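Long-range contacts in CrataBL (Crataeva tapia, PDB 4II0), which probably inhibits factor Xa and, more weakly, trypsin, and acts as a lectin that binds glucose and N-acetylglucosamine: residues A[7-12]-A[159-164]; A[39-44]-A[144-149]; A[1-6]-A[60-65]. One frame throughout, in Å; residues are numbered along the deposited sequence. Where two conformers were deposited one is given.

Interaction 1 (A[7-12]-A[159-164]); sequences PYYILP and RFTRAS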
loop_
_atom_site.group_PDB
_atom_site.type_symbol
_atom_site.label_atom_id
_atom_site.label_comp_id
_atom_site.label_asym_id
_atom_site.label_seq_id
_atom_site.Cartn_x
_atom_site.Cartn_y
_atom_site.Cartn_z
ATOM N N PRO A 7 5.527 -1.417 22.497
ATOM C CA PRO A 7 4.562 -2.385 23.043
ATOM C C PRO A 7 3.824 -3.225 21.973
ATOM O O PRO A 7 3.364 -2.661 20.973
ATOM C CB PRO A 7 3.547 -1.511 23.795
ATOM C CG PRO A 7 3.670 -0.175 23.228
ATOM C CD PRO A 7 5.067 -0.030 22.648
ATOM N N TYR A 8 3.745 -4.543 22.204
ATOM C CA TYR A 8 3.035 -5.517 21.329
ATOM C C TYR A 8 2.193 -6.415 22.169
ATOM O O TYR A 8 2.619 -6.763 23.272
ATOM C CB TYR A 8 4.041 -6.423 20.623
ATOM C CG TYR A 8 4.816 -5.670 19.574
ATOM C CD1 TYR A 8 4.310 -5.526 18.268
ATOM C CD2 TYR A 8 6.041 -5.064 19.889
ATOM C CE1 TYR A 8 5.022 -4.784 17.299
ATOM C CE2 TYR A 8 6.741 -4.327 18.950
ATOM C CZ TYR A 8 6.230 -4.199 17.655
ATOM O OH TYR A 8 6.952 -3.470 16.743
ATOM N N TYR A 9 0.983 -6.766 21.707
ATOM C CA TYR A 9 0.278 -7.898 22.321
ATOM C C TYR A 9 0.845 -9.211 21.824
ATOM O O TYR A 9 1.162 -9.344 20.619
ATOM C CB TYR A 9 -1.208 -7.841 22.017
ATOM C CG TYR A 9 -1.835 -6.576 22.497
ATOM C CD1 TYR A 9 -2.233 -6.450 23.835
ATOM C CD2 TYR A 9 -2.025 -5.483 21.625
ATOM C CE1 TYR A 9 -2.834 -5.297 24.286
ATOM C CE2 TYR A 9 -2.629 -4.295 22.083
ATOM C CZ TYR A 9 -3.013 -4.222 23.418
ATOM O OH TYR A 9 -3.610 -3.090 23.897
ATOM N N ILE A 10 1.079 -10.149 22.753
ATOM C CA ILE A 10 1.303 -11.562 22.382
ATOM C C ILE A 10 -0.047 -12.262 22.255
ATOM O O ILE A 10 -0.879 -12.156 23.179
ATOM C CB ILE A 10 2.143 -12.285 23.448
ATOM C CG1 ILE A 10 3.493 -11.597 23.530
ATOM C CG2 ILE A 10 2.312 -13.773 23.093
ATOM C CD1 ILE A 10 4.299 -11.983 24.784
ATOM N N LEU A 11 -0.290 -12.921 21.107
ATOM C CA LEU A 11 -1.587 -13.568 20.885
ATOM C C LEU A 11 -1.284 -14.943 20.310
ATOM O O LEU A 11 -0.291 -15.111 19.606
ATOM C CB LEU A 11 -2.451 -12.738 19.945
ATOM C CG LEU A 11 -2.891 -11.404 20.518
ATOM C CD1 LEU A 11 -3.214 -10.454 19.404
ATOM C CD2 LEU A 11 -4.159 -11.642 21.359
ATOM N N PRO A 12 -2.073 -15.952 20.665
ATOM C CA PRO A 12 -1.974 -17.254 20.016
ATOM C C PRO A 12 -2.203 -16.995 18.519
ATOM O O PRO A 12 -3.007 -16.130 18.149
ATOM C CB PRO A 12 -3.222 -18.011 20.548
ATOM C CG PRO A 12 -3.563 -17.288 21.839
ATOM C CD PRO A 12 -3.323 -15.846 21.437
ATOM N N ARG A 159 1.464 -14.874 17.578
ATOM C CA ARG A 159 1.643 -13.756 16.650
ATOM C C ARG A 159 1.743 -12.500 17.522
ATOM O O ARG A 159 1.350 -12.522 18.708
ATOM C CB ARG A 159 0.408 -13.663 15.737
ATOM C CG ARG A 159 -0.905 -13.458 16.496
ATOM C CD ARG A 159 -2.118 -13.733 15.579
ATOM N NE ARG A 159 -3.367 -13.760 16.325
ATOM C CZ ARG A 159 -4.176 -12.734 16.461
ATOM N NH1 ARG A 159 -3.890 -11.569 15.865
ATOM N NH2 ARG A 159 -5.310 -12.870 17.113
ATOM N N PHE A 160 2.192 -11.405 16.928
ATOM C CA PHE A 160 2.392 -10.160 17.667
ATOM C C PHE A 160 1.635 -9.038 17.002
ATOM O O PHE A 160 1.693 -8.888 15.775
ATOM C CB PHE A 160 3.881 -9.818 17.717
ATOM C CG PHE A 160 4.716 -10.930 18.259
ATOM C CD1 PHE A 160 4.748 -11.182 19.632
ATOM C CD2 PHE A 160 5.465 -11.733 17.397
ATOM C CE1 PHE A 160 5.514 -12.229 20.146
ATOM C CE2 PHE A 160 6.231 -12.779 17.898
ATOM C CZ PHE A 160 6.250 -13.036 19.271
ATOM N N THR A 161 0.884 -8.274 17.792
ATOM C CA THR A 161 0.164 -7.107 17.295
ATOM C C THR A 161 0.716 -5.842 17.970
ATOM O O THR A 161 0.608 -5.696 19.212
ATOM C CB THR A 161 -1.358 -7.186 17.608
ATOM O OG1 THR A 161 -1.960 -8.295 16.921
ATOM C CG2 THR A 161 -2.085 -5.896 17.181
ATOM N N ARG A 162 1.259 -4.909 17.185
ATOM C CA ARG A 162 1.639 -3.617 17.778
ATOM C C ARG A 162 0.470 -2.925 18.550
ATOM O O ARG A 162 -0.643 -2.818 18.027
ATOM C CB ARG A 162 2.243 -2.671 16.722
ATOM C CG ARG A 162 2.735 -1.375 17.401
ATOM C CD ARG A 162 3.710 -0.608 16.598
ATOM N NE ARG A 162 4.003 0.653 17.264
ATOM C CZ ARG A 162 4.941 1.500 16.870
ATOM N NH1 ARG A 162 5.702 1.225 15.814
ATOM N NH2 ARG A 162 5.119 2.624 17.547
ATOM N N ALA A 163 0.726 -2.475 19.780
ATOM C CA ALA A 163 -0.280 -1.805 20.605
ATOM C C ALA A 163 -0.373 -0.316 20.219
ATOM O O ALA A 163 0.661 0.369 20.181
ATOM C CB ALA A 163 0.060 -1.973 22.108
ATOM N N SER A 164 -1.560 0.204 19.869
ATOM C CA SER A 164 -2.893 -0.486 19.782
ATOM C C SER A 164 -2.979 -1.790 18.934
ATOM O O SER A 164 -4.038 -2.454 18.830
ATOM C CB SER A 164 -3.953 0.521 19.263
ATOM O OG SER A 164 -4.052 1.666 20.105
#
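Thr-161 O takes the backbone N-H of Tyr-9 at 2.7 Å, and the CA-H of Tyr-8 also approaches it, with Tyr-8 CA 3.2 Å from the same oxygen. Thr-161 N donates back to Tyr-9 O, which closes the hydrogen-bonded pair. Leu-11 and Arg-159 form the next such pair. Past the end of strand 159-162, Ala-163 N still reaches Pro-7 O at 2.9 Å in a nearly straight bond (174°). This antiparallel ladder joins the first and last strands of the chain, the closure expected of a Kunitz-type beta-trefoil. On the face of Leu-11 and Thr-161, Arg-159 carries much of the side-chain contact. Its CG sits between the backbone N and the carbonyl carbon (chi1 59°), and the chain then runs extended to NE. NE donates to Pro-12 O at 3.0 Å, with the oxygen tilted 20° from the guanidinium plane. Leu-11 CD1 lies over one guanidinium face, toward its rim. NH2 donates to Ser-15 O of the same chain, and NH1 to Gly-118 O of the third subunit. Tyr-9 CE2 packs on Ala-163 CB at 3.6 Å. On the other face, Tyr-8 CE1 meets Arg-162 CB at 3.5 Å, while Tyr-8 OH is hydrogen-bonded to Leu-3 N and to Gly-144 O of the second subunit. On the same face, Ile-10 CG1 lies at the edge of the Phe-160 ring, 4.0 Å from CE1.

Interaction 2 (A[39-44]-A[144-149]); sequences TQLRFP and GGRRYL. With SO4 (sulfate ion), chain G.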
loop_
_atom_site.group_PDB
_atom_site.type_symbol
_atom_site.label_atom_id
_atom_site.label_comp_id
_atom_site.label_asym_id
_atom_site.label_seq_id
_atom_site.Cartn_x
_atom_site.Cartn_y
_atom_site.Cartn_z
ATOM N N THR A 39 -1.741 -15.199 32.529
ATOM C CA THR A 39 -2.920 -16.003 32.287
ATOM C C THR A 39 -3.724 -15.578 31.039
ATOM O O THR A 39 -3.735 -14.419 30.655
ATOM C CB THR A 39 -3.844 -16.103 33.546
ATOM O OG1 THR A 39 -4.485 -14.847 33.772
ATOM C CG2 THR A 39 -3.072 -16.594 34.774
ATOM N N GLN A 40 -4.405 -16.527 30.414
ATOM C CA GLN A 40 -5.083 -16.208 29.162
ATOM C C GLN A 40 -6.475 -15.678 29.467
ATOM O O GLN A 40 -7.186 -16.178 30.373
ATOM C CB GLN A 40 -5.141 -17.449 28.288
ATOM C CG GLN A 40 -5.566 -17.149 26.833
ATOM C CD GLN A 40 -5.561 -18.382 25.987
ATOM O OE1 GLN A 40 -5.704 -19.516 26.478
ATOM N NE2 GLN A 40 -5.399 -18.184 24.693
ATOM N N LEU A 41 -6.866 -14.659 28.702
ATOM C CA LEU A 41 -8.191 -14.030 28.871
ATOM C C LEU A 41 -9.175 -14.654 27.853
ATOM O O LEU A 41 -9.085 -14.383 26.650
ATOM C CB LEU A 41 -8.020 -12.508 28.670
ATOM C CG LEU A 41 -7.005 -11.803 29.573
ATOM C CD1 LEU A 41 -7.156 -10.297 29.434
ATOM C CD2 LEU A 41 -7.230 -12.227 31.055
ATOM N N ARG A 42 -10.113 -15.470 28.352
ATOM C CA ARG A 42 -10.867 -16.409 27.507
ATOM C C ARG A 42 -12.365 -16.185 27.497
ATOM O O ARG A 42 -13.066 -16.634 26.573
ATOM C CB ARG A 42 -10.623 -17.830 27.968
ATOM C CG ARG A 42 -9.196 -18.290 27.654
ATOM C CD ARG A 42 -8.995 -19.755 28.032
ATOM N NE ARG A 42 -9.564 -20.669 27.035
ATOM C CZ ARG A 42 -10.244 -21.783 27.324
ATOM N NH1 ARG A 42 -10.483 -22.134 28.596
ATOM N NH2 ARG A 42 -10.717 -22.542 26.331
ATOM N N PHE A 43 -12.876 -15.547 28.534
ATOM C CA PHE A 43 -14.348 -15.454 28.645
ATOM C C PHE A 43 -14.930 -14.055 28.855
ATOM O O PHE A 43 -15.270 -13.694 30.008
ATOM C CB PHE A 43 -14.907 -16.425 29.710
ATOM C CG PHE A 43 -14.564 -17.879 29.463
ATOM C CD1 PHE A 43 -13.620 -18.529 30.261
ATOM C CD2 PHE A 43 -15.198 -18.602 28.449
ATOM C CE1 PHE A 43 -13.307 -19.876 30.040
ATOM C CE2 PHE A 43 -14.894 -19.948 28.220
ATOM C CZ PHE A 43 -13.941 -20.584 29.021
ATOM N N PRO A 44 -15.123 -13.282 27.753
ATOM C CA PRO A 44 -14.872 -13.641 26.361
ATOM C C PRO A 44 -13.386 -13.443 26.037
ATOM O O PRO A 44 -12.651 -12.959 26.894
ATOM C CB PRO A 44 -15.683 -12.608 25.591
ATOM C CG PRO A 44 -15.584 -11.352 26.470
ATOM C CD PRO A 44 -15.593 -11.883 27.890
ATOM N N GLY A 144 -6.496 -23.289 38.789
ATOM C CA GLY A 144 -7.821 -23.013 39.326
ATOM C C GLY A 144 -8.767 -22.689 38.189
ATOM O O GLY A 144 -9.599 -21.788 38.305
ATOM N N GLY A 145 -8.614 -23.422 37.085
ATOM C CA GLY A 145 -9.443 -23.243 35.890
ATOM C C GLY A 145 -8.807 -22.373 34.806
ATOM O O GLY A 145 -9.215 -22.455 33.651
ATOM N N ARG A 146 -7.803 -21.569 35.151
ATOM C CA ARG A 146 -7.276 -20.608 34.195
ATOM C C ARG A 146 -6.125 -21.265 33.451
ATOM O O ARG A 146 -5.534 -22.225 33.951
ATOM C CB ARG A 146 -6.788 -19.331 34.886
ATOM C CG ARG A 146 -7.835 -18.599 35.733
ATOM C CD ARG A 146 -7.494 -17.090 35.789
ATOM N NE ARG A 146 -8.386 -16.312 34.911
ATOM C CZ ARG A 146 -8.033 -15.753 33.751
ATOM N NH1 ARG A 146 -6.806 -15.817 33.297
ATOM N NH2 ARG A 146 -8.897 -15.082 33.036
ATOM N N ARG A 147 -5.850 -20.764 32.254
ATOM C CA ARG A 147 -4.735 -21.232 31.441
ATOM C C ARG A 147 -3.598 -20.231 31.574
ATOM O O ARG A 147 -3.831 -19.042 31.579
ATOM C CB ARG A 147 -5.180 -21.358 29.977
ATOM C CG ARG A 147 -6.344 -22.319 29.815
ATOM C CD ARG A 147 -6.602 -22.648 28.375
ATOM N NE ARG A 147 -7.541 -23.777 28.300
ATOM C CZ ARG A 147 -8.045 -24.275 27.171
ATOM N NH1 ARG A 147 -7.733 -23.731 25.994
ATOM N NH2 ARG A 147 -8.879 -25.314 27.225
ATOM N N TYR A 148 -2.353 -20.704 31.635
ATOM C CA TYR A 148 -1.251 -19.787 31.898
ATOM C C TYR A 148 -0.046 -20.261 31.139
ATOM O O TYR A 148 0.039 -21.439 30.838
ATOM C CB TYR A 148 -0.928 -19.734 33.419
ATOM C CG TYR A 148 -0.686 -21.094 34.040
ATOM C CD1 TYR A 148 0.584 -21.622 34.088
ATOM C CD2 TYR A 148 -1.733 -21.856 34.544
ATOM C CE1 TYR A 148 0.809 -22.870 34.641
ATOM C CE2 TYR A 148 -1.542 -23.120 35.112
ATOM C CZ TYR A 148 -0.220 -23.623 35.135
ATOM O OH TYR A 148 0.095 -24.864 35.647
ATOM N N LEU A 149 0.855 -19.338 30.806
ATOM C CA LEU A 149 2.090 -19.668 30.085
ATOM C C LEU A 149 3.068 -20.452 30.949
ATOM O O LEU A 149 3.264 -20.120 32.122
ATOM C CB LEU A 149 2.760 -18.375 29.612
ATOM C CG LEU A 149 2.023 -17.586 28.544
ATOM C CD1 LEU A 149 2.878 -16.373 28.082
ATOM C CD2 LEU A 149 1.656 -18.480 27.305
HETATM S S SO4 G . -11.277 -14.880 31.942
HETATM O O1 SO4 G . -12.362 -14.263 31.156
HETATM O O2 SO4 G . -10.717 -16.045 31.200
HETATM O O3 SO4 G . -10.256 -13.849 32.191
HETATM O O4 SO4 G . -11.850 -15.309 33.225
HETATM O O HOH W 1 -7.667 -18.470 31.364
HETATM O O HOH W 2 -5.776 -21.975 25.307
HETATM O O HOH W 3 -10.206 -21.051 31.046
#
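Arg-42 lays its guanidinium flat on that of Arg-147, with the planes 8° apart and the centres 3.3 Å apart. The contact joins strand 38-40 and the loop after it to the loop that leads into strand 148-151 of the beta-trefoil; Thr-39 and Tyr-148 form the one backbone bridge. A bend in the Arg-42 chain at chi3 (79°) turns its end onto the extended Arg-147. Like charges meet here, and water probably softens their repulsion. One water lies at the edge of the Arg-42 group, accepting from NH1 and donating to Gly-145 O. Another sits in the plane of the Arg-147 group and links NH1 to Gln-40 OE1. The Gln-40 side chain runs alongside Arg-147 in the same direction, and its NE2 is held by Ala-17 O. Gln-40 N donates to Arg-147 O at 2.8 Å. Gln-40 O takes a weak bond from Arg-146 NH1 at 3.0 Å. It also accepts from a water that takes the N-H of Arg-147. A sulfate, probably from the crystallisation liquor, is also bound by Arg-46 NH1. Its contact with Arg-146 NH2 is too short to be trusted. In the model Arg-42 N donates to sulfate O2 and Phe-43 N to sulfate O1, each at 3.0 Å.

Interaction 3 (A[1-6]-A[60-65]); sequences AILTGV and LKVVPL. With NAG (2-acetamido-2-deoxy-beta-D-glucopyranose), chain K.
The two segments meet at one backbone bridge between Leu-3 and Val-62, whose CA atoms are 4.5 Å apart, and neither forms a regular strand here. Val-63 N donates to Ile-2 O at 2.7 Å, nearly straight at 171°. Thr-4 N reaches Lys-61 O from above the carbonyl plane. Thr-4 adds its side chain: OG1, anti to the carbonyl carbon (chi1 -59°), donates to Leu-60 O at 2.9 Å, again from above the carbonyl plane. In the Kunitz beta-trefoil, the loop between the fourth and fifth strands carries the reactive site. Segment 60-65 lies between strands 51-55 and 69-72 and is probably part of that loop, here joined to the N-terminal segment. The buried Val-63 points its CG2 at Thr-4 N, 3.6 Å away, and at Ile-2 CG2. Phe-53 of strand 51-55 lies against both Ile-2 and Val-63. Ala-1 CB packs on Val-62 CG1 at 3.9 Å. One water bridges Ile-2 N and Val-63 O, and another donates to both Thr-4 O and Lys-61 O. Leu-3 to Val-6 form a type II turn. On the far side of the loop, Leu-60 CD2 comes within 3.5 Å of O5 of an N-acetylglucosamine.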
loop_
_atom_site.group_PDB
_atom_site.type_symbol
_atom_site.label_atom_id
_atom_site.label_comp_id
_atom_site.label_asym_id
_atom_site.label_seq_id
_atom_site.Cartn_x
_atom_site.Cartn_y
_atom_site.Cartn_z
ATOM N N ALA A 1 8.410 -6.803 11.334
ATOM C CA ALA A 1 9.526 -6.763 12.329
ATOM C C ALA A 1 9.037 -6.256 13.682
ATOM O O ALA A 1 8.128 -5.404 13.752
ATOM C CB ALA A 1 10.687 -5.905 11.807
ATOM N N ILE A 2 9.601 -6.816 14.754
ATOM C CA ILE A 2 9.337 -6.318 16.084
ATOM C C ILE A 2 10.408 -5.310 16.468
ATOM O O ILE A 2 11.620 -5.586 16.389
ATOM C CB ILE A 2 9.289 -7.434 17.145
ATOM C CG1 ILE A 2 8.271 -8.499 16.763
ATOM C CG2 ILE A 2 8.937 -6.839 18.495
ATOM C CD1 ILE A 2 8.468 -9.814 17.542
ATOM N N LEU A 3 9.954 -4.143 16.884
ATOM C CA LEU A 3 10.877 -3.082 17.256
ATOM C C LEU A 3 11.156 -3.106 18.763
ATOM O O LEU A 3 10.233 -3.210 19.574
ATOM C CB LEU A 3 10.336 -1.722 16.842
ATOM C CG LEU A 3 10.075 -1.438 15.349
ATOM C CD1 LEU A 3 9.627 0.027 15.188
ATOM C CD2 LEU A 3 11.319 -1.723 14.517
ATOM N N THR A 4 12.431 -3.042 19.125
ATOM C CA THR A 4 12.828 -2.881 20.533
ATOM C C THR A 4 12.087 -1.708 21.186
ATOM O O THR A 4 11.982 -0.623 20.599
ATOM C CB THR A 4 14.304 -2.556 20.568
ATOM O OG1 THR A 4 15.016 -3.615 19.934
ATOM C CG2 THR A 4 14.823 -2.314 22.015
ATOM N N GLY A 5 11.574 -1.900 22.387
ATOM C CA GLY A 5 11.050 -0.769 23.144
ATOM C C GLY A 5 9.602 -0.431 22.869
ATOM O O GLY A 5 8.997 0.327 23.622
ATOM N N VAL A 6 9.024 -1.040 21.843
ATOM C CA VAL A 6 7.666 -0.743 21.431
ATOM C C VAL A 6 6.709 -1.820 21.985
ATOM O O VAL A 6 7.052 -2.997 21.957
ATOM C CB VAL A 6 7.607 -0.707 19.874
ATOM C CG1 VAL A 6 6.173 -0.763 19.361
ATOM C CG2 VAL A 6 8.300 0.564 19.359
ATOM N N LEU A 60 20.624 -2.882 19.389
ATOM C CA LEU A 60 19.650 -3.333 18.399
ATOM C C LEU A 60 18.316 -2.594 18.446
ATOM O O LEU A 60 17.663 -2.542 19.479
ATOM C CB LEU A 60 19.438 -4.852 18.495
ATOM C CG LEU A 60 20.622 -5.744 18.105
ATOM C CD1 LEU A 60 20.234 -7.204 18.249
ATOM C CD2 LEU A 60 21.126 -5.446 16.696
ATOM N N LYS A 61 17.925 -2.012 17.317
ATOM C CA LYS A 61 16.652 -1.302 17.227
ATOM C C LYS A 61 15.519 -2.229 16.779
ATOM O O LYS A 61 14.354 -1.924 17.008
ATOM C CB LYS A 61 16.761 -0.111 16.266
ATOM C CG LYS A 61 17.557 1.068 16.848
ATOM C CD LYS A 61 17.637 2.217 15.874
ATOM C CE LYS A 61 19.043 2.854 15.851
ATOM N NZ LYS A 61 19.273 3.819 16.968
ATOM N N VAL A 62 15.878 -3.317 16.103
ATOM C CA VAL A 62 14.930 -4.318 15.619
ATOM C C VAL A 62 15.231 -5.589 16.423
ATOM O O VAL A 62 16.377 -5.970 16.596
ATOM C CB VAL A 62 15.106 -4.628 14.088
ATOM C CG1 VAL A 62 14.143 -5.729 13.640
ATOM C CG2 VAL A 62 14.921 -3.360 13.215
ATOM N N VAL A 63 14.196 -6.235 16.927
ATOM C CA VAL A 63 14.396 -7.430 17.745
ATOM C C VAL A 63 14.763 -8.604 16.814
ATOM O O VAL A 63 14.029 -8.906 15.883
ATOM C CB VAL A 63 13.121 -7.736 18.534
ATOM C CG1 VAL A 63 13.229 -9.131 19.224
ATOM C CG2 VAL A 63 12.842 -6.616 19.552
ATOM N N PRO A 64 15.942 -9.231 17.016
ATOM C CA PRO A 64 16.277 -10.355 16.154
ATOM C C PRO A 64 15.687 -11.661 16.691
ATOM O O PRO A 64 15.379 -11.754 17.905
ATOM C CB PRO A 64 17.791 -10.421 16.265
ATOM C CG PRO A 64 18.045 -10.014 17.701
ATOM C CD PRO A 64 16.957 -9.016 18.063
ATOM N N LEU A 65 15.566 -12.650 15.802
ATOM C CA LEU A 65 15.066 -13.973 16.178
ATOM C C LEU A 65 16.240 -14.750 16.757
ATOM O O LEU A 65 17.390 -14.505 16.360
ATOM C CB LEU A 65 14.536 -14.721 14.936
ATOM C CG LEU A 65 13.326 -14.124 14.241
ATOM C CD1 LEU A 65 12.952 -15.027 13.066
ATOM C CD2 LEU A 65 12.175 -14.028 15.235
HETATM C C1 NAG K . 25.224 -5.808 18.509
HETATM C C2 NAG K . 26.608 -6.418 18.223
HETATM C C3 NAG K . 27.423 -5.558 17.253
HETATM C C4 NAG K . 26.556 -5.237 16.027
HETATM C C5 NAG K . 25.296 -4.504 16.509
HETATM C C6 NAG K . 24.400 -3.965 15.392
HETATM C C7 NAG K . 27.373 -7.886 20.024
HETATM C C8 NAG K . 28.071 -7.994 21.354
HETATM N N2 NAG K . 27.278 -6.654 19.494
HETATM O O3 NAG K . 28.620 -6.210 16.875
HETATM O O4 NAG K . 27.274 -4.502 15.052
HETATM O O5 NAG K . 24.562 -5.405 17.312
HETATM O O6 NAG K . 23.995 -5.014 14.536
HETATM O O7 NAG K . 26.933 -8.907 19.474
HETATM O O HOH W 4 11.691 -8.511 14.419
HETATM O O HOH W 5 13.273 0.287 18.252
#

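How the interactions relate
Interactions 1 and 3 are neighbours, with centres about 13 Å apart. Segment 1-6 leads through its turn directly into strand 7-12. Ile-2 CG2 packs 3.4 Å from Tyr-8 CE2, and Ile-2 CD1 lies 3.6 Å from Phe-160 CD2. Both contacts also touch the second subunit. Interaction 2 is nested along the chain inside the loop closed by interaction 1. Their centres are about 17 Å apart, yet Pro-12 CG meets Gln-40 NE2 at 3.5 Å. Interactions 2 and 3 lie on opposite sides of the chain's centre, with nearest atoms about 14 Å apart. The probable inhibitory loop belongs to interaction 3; a separate sulfate lies about 3 Å from the side chain of Lys-61, a long and weak ion pair.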